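Local coordinates for hypothetical protein (Burkholderia xenovorans, PDB 2O8Q), which is of unknown function but has a cupin-like fold and carries a bound nickel ion, consistent with membership of the metal-binding cupins, at residues A[74-79]-A[84-89]; A[24-29]-A[104-109]. One frame throughout, in Å; residues are numbered along the deposited sequence.

Contact 1 of 2, residues A[74-79]-A[84-89]; sequences WVEFEY and AVMLEA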
loop_
_atom_site.group_PDB
_atom_site.type_symbol
_atom_site.label_atom_id
_atom_site.label_comp_id
_atom_site.label_asym_id
_atom_site.label_seq_id
_atom_site.Cartn_x
_atom_site.Cartn_y
_atom_site.Cartn_z
ATOM N N TRP A 74 21.994 14.070 12.581
ATOM C CA TRP A 74 21.537 14.780 11.404
ATOM C C TRP A 74 22.025 14.087 10.151
ATOM O O TRP A 74 22.958 13.318 10.175
ATOM C CB TRP A 74 22.014 16.245 11.454
ATOM C CG TRP A 74 23.512 16.454 11.479
ATOM C CD1 TRP A 74 24.271 16.784 12.573
ATOM C CD2 TRP A 74 24.449 16.341 10.372
ATOM N NE1 TRP A 74 25.601 16.872 12.229
ATOM C CE2 TRP A 74 25.739 16.614 10.894
ATOM C CE3 TRP A 74 24.328 16.055 8.999
ATOM C CZ2 TRP A 74 26.874 16.562 10.106
ATOM C CZ3 TRP A 74 25.470 16.011 8.225
ATOM C CH2 TRP A 74 26.707 16.272 8.777
ATOM N N VAL A 75 21.314 14.312 9.057
ATOM C CA VAL A 75 21.686 13.715 7.778
ATOM C C VAL A 75 21.256 14.693 6.685
ATOM O O VAL A 75 20.209 15.340 6.794
ATOM C CB VAL A 75 20.992 12.355 7.570
ATOM C CG1 VAL A 75 19.454 12.457 7.707
ATOM C CG2 VAL A 75 21.393 11.713 6.252
ATOM N N GLU A 76 22.088 14.837 5.643
ATOM C CA GLU A 76 21.783 15.707 4.496
ATOM C C GLU A 76 21.608 14.816 3.263
ATOM O O GLU A 76 22.492 14.026 2.889
ATOM C CB GLU A 76 22.918 16.714 4.277
ATOM C CG GLU A 76 22.601 17.780 3.253
ATOM C CD GLU A 76 23.666 18.811 3.103
ATOM O OE1 GLU A 76 24.848 18.419 3.037
ATOM O OE2 GLU A 76 23.326 20.028 3.067
ATOM N N PHE A 77 20.431 14.976 2.644
ATOM C CA PHE A 77 20.063 14.302 1.421
ATOM C C PHE A 77 20.027 15.322 0.302
ATOM O O PHE A 77 20.054 16.555 0.510
ATOM C CB PHE A 77 18.646 13.747 1.569
ATOM C CG PHE A 77 18.515 12.641 2.602
ATOM C CD1 PHE A 77 19.334 11.538 2.540
ATOM C CD2 PHE A 77 17.514 12.682 3.566
ATOM C CE1 PHE A 77 19.204 10.497 3.472
ATOM C CE2 PHE A 77 17.346 11.627 4.470
ATOM C CZ PHE A 77 18.178 10.550 4.430
ATOM N N GLU A 78 20.048 14.846 -0.938
ATOM C CA GLU A 78 19.850 15.700 -2.089
ATOM C C GLU A 78 18.875 14.993 -3.016
ATOM O O GLU A 78 18.997 13.799 -3.250
ATOM C CB GLU A 78 21.154 16.026 -2.834
ATOM C CG GLU A 78 20.974 17.099 -3.862
ATOM C CD GLU A 78 22.225 17.388 -4.686
ATOM O OE1 GLU A 78 23.297 16.817 -4.374
ATOM O OE2 GLU A 78 22.125 18.202 -5.638
ATOM N N TYR A 79 17.926 15.777 -3.527
ATOM C CA TYR A 79 16.864 15.262 -4.354
ATOM C C TYR A 79 16.847 15.910 -5.696
ATOM O O TYR A 79 17.156 17.085 -5.819
ATOM C CB TYR A 79 15.493 15.483 -3.707
ATOM C CG TYR A 79 15.395 14.704 -2.438
ATOM C CD1 TYR A 79 15.080 13.311 -2.412
ATOM C CD2 TYR A 79 15.615 15.332 -1.186
ATOM C CE1 TYR A 79 15.069 12.614 -1.259
ATOM C CE2 TYR A 79 15.596 14.611 -0.039
ATOM C CZ TYR A 79 15.265 13.256 -0.053
ATOM O OH TYR A 79 15.248 12.538 1.093
ATOM N N ALA A 84 19.210 19.967 -2.000
ATOM C CA ALA A 84 19.773 19.493 -0.740
ATOM C C ALA A 84 18.867 19.853 0.415
ATOM O O ALA A 84 18.253 20.944 0.460
ATOM C CB ALA A 84 21.195 20.048 -0.530
ATOM N N VAL A 85 18.799 18.917 1.355
ATOM C CA VAL A 85 17.930 18.995 2.525
ATOM C C VAL A 85 18.726 18.507 3.716
ATOM O O VAL A 85 19.176 17.360 3.724
ATOM C CB VAL A 85 16.710 17.998 2.419
ATOM C CG1 VAL A 85 15.919 18.057 3.720
ATOM C CG2 VAL A 85 15.858 18.275 1.200
HETATM N N MSE A 86 18.823 19.317 4.757
HETATM C CA MSE A 86 19.445 18.921 6.002
HETATM C C MSE A 86 18.382 18.573 7.076
HETATM O O MSE A 86 17.541 19.403 7.396
HETATM C CB MSE A 86 20.333 20.043 6.495
HETATM C CG MSE A 86 20.783 19.886 7.912
HETATM SE SE MSE A 86 22.213 18.584 7.994
HETATM C CE MSE A 86 23.661 19.498 7.050
ATOM N N LEU A 87 18.401 17.354 7.605
ATOM C CA LEU A 87 17.435 16.939 8.583
ATOM C C LEU A 87 18.102 16.694 9.931
ATOM O O LEU A 87 19.124 16.017 9.992
ATOM C CB LEU A 87 16.775 15.605 8.169
ATOM C CG LEU A 87 15.922 15.540 6.933
ATOM C CD1 LEU A 87 15.362 14.057 6.770
ATOM C CD2 LEU A 87 14.805 16.559 7.051
ATOM N N GLU A 88 17.480 17.173 11.004
ATOM C CA GLU A 88 17.943 16.902 12.358
ATOM C C GLU A 88 16.877 16.058 13.045
ATOM O O GLU A 88 15.849 15.741 12.418
ATOM C CB GLU A 88 18.096 18.209 13.145
ATOM C CG GLU A 88 19.041 19.217 12.563
ATOM C CD GLU A 88 19.080 20.462 13.441
ATOM O OE1 GLU A 88 19.863 20.451 14.398
ATOM O OE2 GLU A 88 18.318 21.414 13.175
ATOM N N ALA A 89 17.066 15.751 14.331
ATOM C CA ALA A 89 16.050 14.944 15.051
ATOM C C ALA A 89 14.667 15.586 14.877
ATOM O O ALA A 89 14.531 16.827 15.037
ATOM C CB ALA A 89 16.393 14.771 16.530
#
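The ring of Y79 takes V85 CG2 at its edge, in the ring plane, 3.8 Å from CD2. F77 receives L87 CD1 likewise near its plane, at the CE2 rim, while V75 CG2 of its own strand lies 3.7 Å above one face, offset toward the rim. The W74 indole meets selenomethionine M86 obliquely in a Met-aromatic contact: SE is 3.4 Å from CE3 and lies 48° off the normal of the six-membered ring. M86 is bent at chi2 (77°) and chi3 (67°), which carries CE across the chain of E76, 4.0 Å from its CB. The backbone between them is an antiparallel beta hairpin. V75 pairs with L87 (V75 N to L87 O 2.9 Å, L87 N to V75 O 2.8 Å), and F77 pairs with V85 through two further backbone bonds. CA of E76 adds a C-H...O contact to V85 O. The two faces differ chemically. V75, F77, V85 and L87 form a buried apolar layer, with the side chain of F77 about 6 Å from the nickel ion. On the other, partly exposed face E76 OE1 and E78 OE1 form salt bridges to R105 and R102 of strand 101-106, which would help hold the carboxylates in place.

Contact 2 of 2, residues A[24-29]-A[104-109]; sequences EFFEYR and LRHSDD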
loop_
_atom_site.group_PDB
_atom_site.type_symbol
_atom_site.label_atom_id
_atom_site.label_comp_id
_atom_site.label_asym_id
_atom_site.label_seq_id
_atom_site.Cartn_x
_atom_site.Cartn_y
_atom_site.Cartn_z
ATOM N N GLU A 24 26.940 -0.229 3.857
ATOM C CA GLU A 24 28.097 -0.806 4.615
ATOM C C GLU A 24 28.580 0.108 5.745
ATOM O O GLU A 24 29.248 -0.343 6.670
ATOM C CB GLU A 24 29.290 -1.146 3.689
ATOM C CG GLU A 24 29.099 -2.431 2.893
ATOM C CD GLU A 24 27.721 -2.507 2.234
ATOM O OE1 GLU A 24 27.402 -1.590 1.445
ATOM O OE2 GLU A 24 26.958 -3.466 2.514
ATOM N N PHE A 25 28.254 1.393 5.644
ATOM C CA PHE A 25 28.554 2.369 6.682
ATOM C C PHE A 25 27.408 2.492 7.682
ATOM O O PHE A 25 27.402 3.436 8.484
ATOM C CB PHE A 25 28.846 3.755 6.059
ATOM N N PHE A 26 26.444 1.554 7.636
ATOM C CA PHE A 26 25.278 1.592 8.539
ATOM C C PHE A 26 24.979 0.250 9.159
ATOM O O PHE A 26 25.388 -0.776 8.647
ATOM C CB PHE A 26 24.045 2.079 7.779
ATOM C CG PHE A 26 24.195 3.466 7.289
ATOM C CD1 PHE A 26 24.005 4.536 8.149
ATOM C CD2 PHE A 26 24.595 3.717 5.992
ATOM C CE1 PHE A 26 24.181 5.822 7.717
ATOM C CE2 PHE A 26 24.781 5.010 5.556
ATOM C CZ PHE A 26 24.564 6.058 6.416
ATOM N N GLU A 27 24.245 0.273 10.262
ATOM C CA GLU A 27 23.704 -0.949 10.843
ATOM C C GLU A 27 22.210 -0.715 11.105
ATOM O O GLU A 27 21.749 0.433 11.172
ATOM C CB GLU A 27 24.409 -1.377 12.105
ATOM C CG GLU A 27 24.426 -0.379 13.210
ATOM C CD GLU A 27 25.424 -0.739 14.324
ATOM O OE1 GLU A 27 26.091 -1.802 14.262
ATOM O OE2 GLU A 27 25.524 0.066 15.263
ATOM N N TYR A 28 21.473 -1.823 11.224
ATOM C CA TYR A 28 19.998 -1.833 11.142
ATOM C C TYR A 28 19.389 -2.662 12.259
ATOM O O TYR A 28 19.854 -3.736 12.570
ATOM C CB TYR A 28 19.538 -2.380 9.764
ATOM C CG TYR A 28 20.096 -1.602 8.571
ATOM C CD1 TYR A 28 21.434 -1.721 8.221
ATOM C CD2 TYR A 28 19.308 -0.737 7.800
ATOM C CE1 TYR A 28 22.004 -1.007 7.168
ATOM C CE2 TYR A 28 19.890 -0.020 6.693
ATOM C CZ TYR A 28 21.244 -0.175 6.396
ATOM O OH TYR A 28 21.872 0.517 5.345
ATOM N N ARG A 29 18.324 -2.138 12.867
ATOM C CA ARG A 29 17.539 -2.825 13.916
ATOM C C ARG A 29 16.140 -2.968 13.319
ATOM O O ARG A 29 15.472 -1.991 13.005
ATOM C CB ARG A 29 17.470 -1.997 15.212
ATOM C CG ARG A 29 16.721 -2.619 16.304
ATOM C CD ARG A 29 16.938 -1.932 17.615
ATOM N NE ARG A 29 16.231 -0.668 17.713
ATOM C CZ ARG A 29 14.920 -0.569 17.941
ATOM N NH1 ARG A 29 14.150 -1.650 18.060
ATOM N NH2 ARG A 29 14.396 0.655 18.070
ATOM N N LEU A 104 24.324 12.998 1.142
ATOM C CA LEU A 104 25.552 13.781 1.052
ATOM C C LEU A 104 26.503 13.592 2.219
ATOM O O LEU A 104 27.717 13.552 2.040
ATOM C CB LEU A 104 25.216 15.244 0.906
ATOM C CG LEU A 104 24.429 15.650 -0.343
ATOM C CD1 LEU A 104 24.233 17.190 -0.411
ATOM C CD2 LEU A 104 25.161 15.194 -1.612
ATOM N N ARG A 105 25.954 13.486 3.422
ATOM C CA ARG A 105 26.764 13.388 4.632
ATOM C C ARG A 105 25.846 13.175 5.799
ATOM O O ARG A 105 24.653 13.486 5.711
ATOM C CB ARG A 105 27.596 14.675 4.846
ATOM C CG ARG A 105 26.847 16.007 4.651
ATOM C CD ARG A 105 27.716 17.239 4.773
ATOM N NE ARG A 105 28.833 17.284 3.841
ATOM C CZ ARG A 105 28.744 17.685 2.575
ATOM N NH1 ARG A 105 27.570 18.050 2.084
ATOM N NH2 ARG A 105 29.816 17.738 1.808
ATOM N N HIS A 106 26.402 12.696 6.912
ATOM C CA HIS A 106 25.626 12.525 8.146
ATOM C C HIS A 106 26.509 12.597 9.379
ATOM O O HIS A 106 27.722 12.453 9.322
ATOM C CB HIS A 106 24.846 11.209 8.134
ATOM C CG HIS A 106 25.727 10.031 7.988
ATOM N ND1 HIS A 106 26.031 9.504 6.751
ATOM C CD2 HIS A 106 26.416 9.296 8.901
ATOM C CE1 HIS A 106 26.869 8.489 6.913
ATOM N NE2 HIS A 106 27.112 8.338 8.205
ATOM N N SER A 107 25.851 12.782 10.514
ATOM C CA SER A 107 26.528 12.796 11.778
ATOM C C SER A 107 26.910 11.366 12.257
ATOM O O SER A 107 26.315 10.379 11.857
ATOM C CB SER A 107 25.659 13.484 12.829
ATOM O OG SER A 107 24.546 12.686 13.182
ATOM N N ASP A 108 27.934 11.317 13.136
ATOM C CA ASP A 108 28.386 10.049 13.674
ATOM C C ASP A 108 27.342 9.371 14.510
ATOM O O ASP A 108 27.409 8.154 14.673
ATOM C CB ASP A 108 29.597 10.233 14.585
ATOM C CG ASP A 108 30.847 10.499 13.832
ATOM O OD1 ASP A 108 30.896 10.188 12.603
ATOM O OD2 ASP A 108 31.795 10.993 14.505
ATOM N N ASP A 109 26.428 10.161 15.080
ATOM C CA ASP A 109 25.362 9.647 15.926
ATOM C C ASP A 109 24.014 9.528 15.196
ATOM O O ASP A 109 22.981 9.355 15.838
ATOM C CB ASP A 109 25.222 10.485 17.180
ATOM C CG ASP A 109 24.781 11.891 16.912
ATOM O OD1 ASP A 109 24.938 12.398 15.783
ATOM O OD2 ASP A 109 24.249 12.503 17.848
#
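F26 and H106 meet between two sheets of the cupin fold: F26 belongs to strand 26-30, outermost in its sheet within this chain, and H106 is the last residue of strand 101-106. The backbones stay well apart, with F26 and D108 the nearest pair at 10.4 Å between CA atoms, and no hydrogen bond crosses the gap. Two flat side chains reach over from opposite directions. F26 CZ comes 3.4 Å from H106 CE1, and F26 CE1 lies over one face of the imidazole, 3.8 Å above its plane and offset toward the rim. The ring planes are inclined at 46°, with centroids 4.9 Å apart, a tilt between stacking and edge-to-face. H106 reaches F26 with CG set between its backbone N and carbonyl carbon (chi1 59°). A hydrogen bond between H106 ND1 and E103 OE2 limits rotation of the imidazole, while V75 and A48 pack against H106, and I46 and L110 against F26. Just before H106, L104 and R105 both face E76, forming a classic beta bulge. After it the strand gives way to a turn in which S107 OG donates a 2.6 Å hydrogen bond to D109 OD1, met nearly along the C-O axis. Strand 26-30 also has partners in the second subunit: Y28 makes backbone bonds there, and R29 NH2 bonds to G90 O of that chain. With 95 Å² buried and no direct polar bond, the contact rests on van der Waals packing of phenyl against imidazole. The E103 bond would probably polarise the imidazole and help keep that face turned to the phenyl ring.

Overall arrangement
From the N terminus, the chain first lays down 24-29, which waits 74 residues for its partner 104-109. Contact 1 lies inside that long loop: 74-79 turns back after four residues to pair with 84-89, a local hairpin nested within contact 2. Strand 101-106 then lines up on the other side of 74-79, completing a three-stranded antiparallel sheet. Here the contacts, with centres about 13 Å apart, touch directly, with a probable hydrogen bond of 2.7 Å between E76 O and L104 N. Contact 1 thus forms two strands of that sheet, and contact 2 joins the third, 101-106, to strand 26-30 of the six-stranded sheet. Strand 101-106 also provides H101, which binds nickel with H59 and H61.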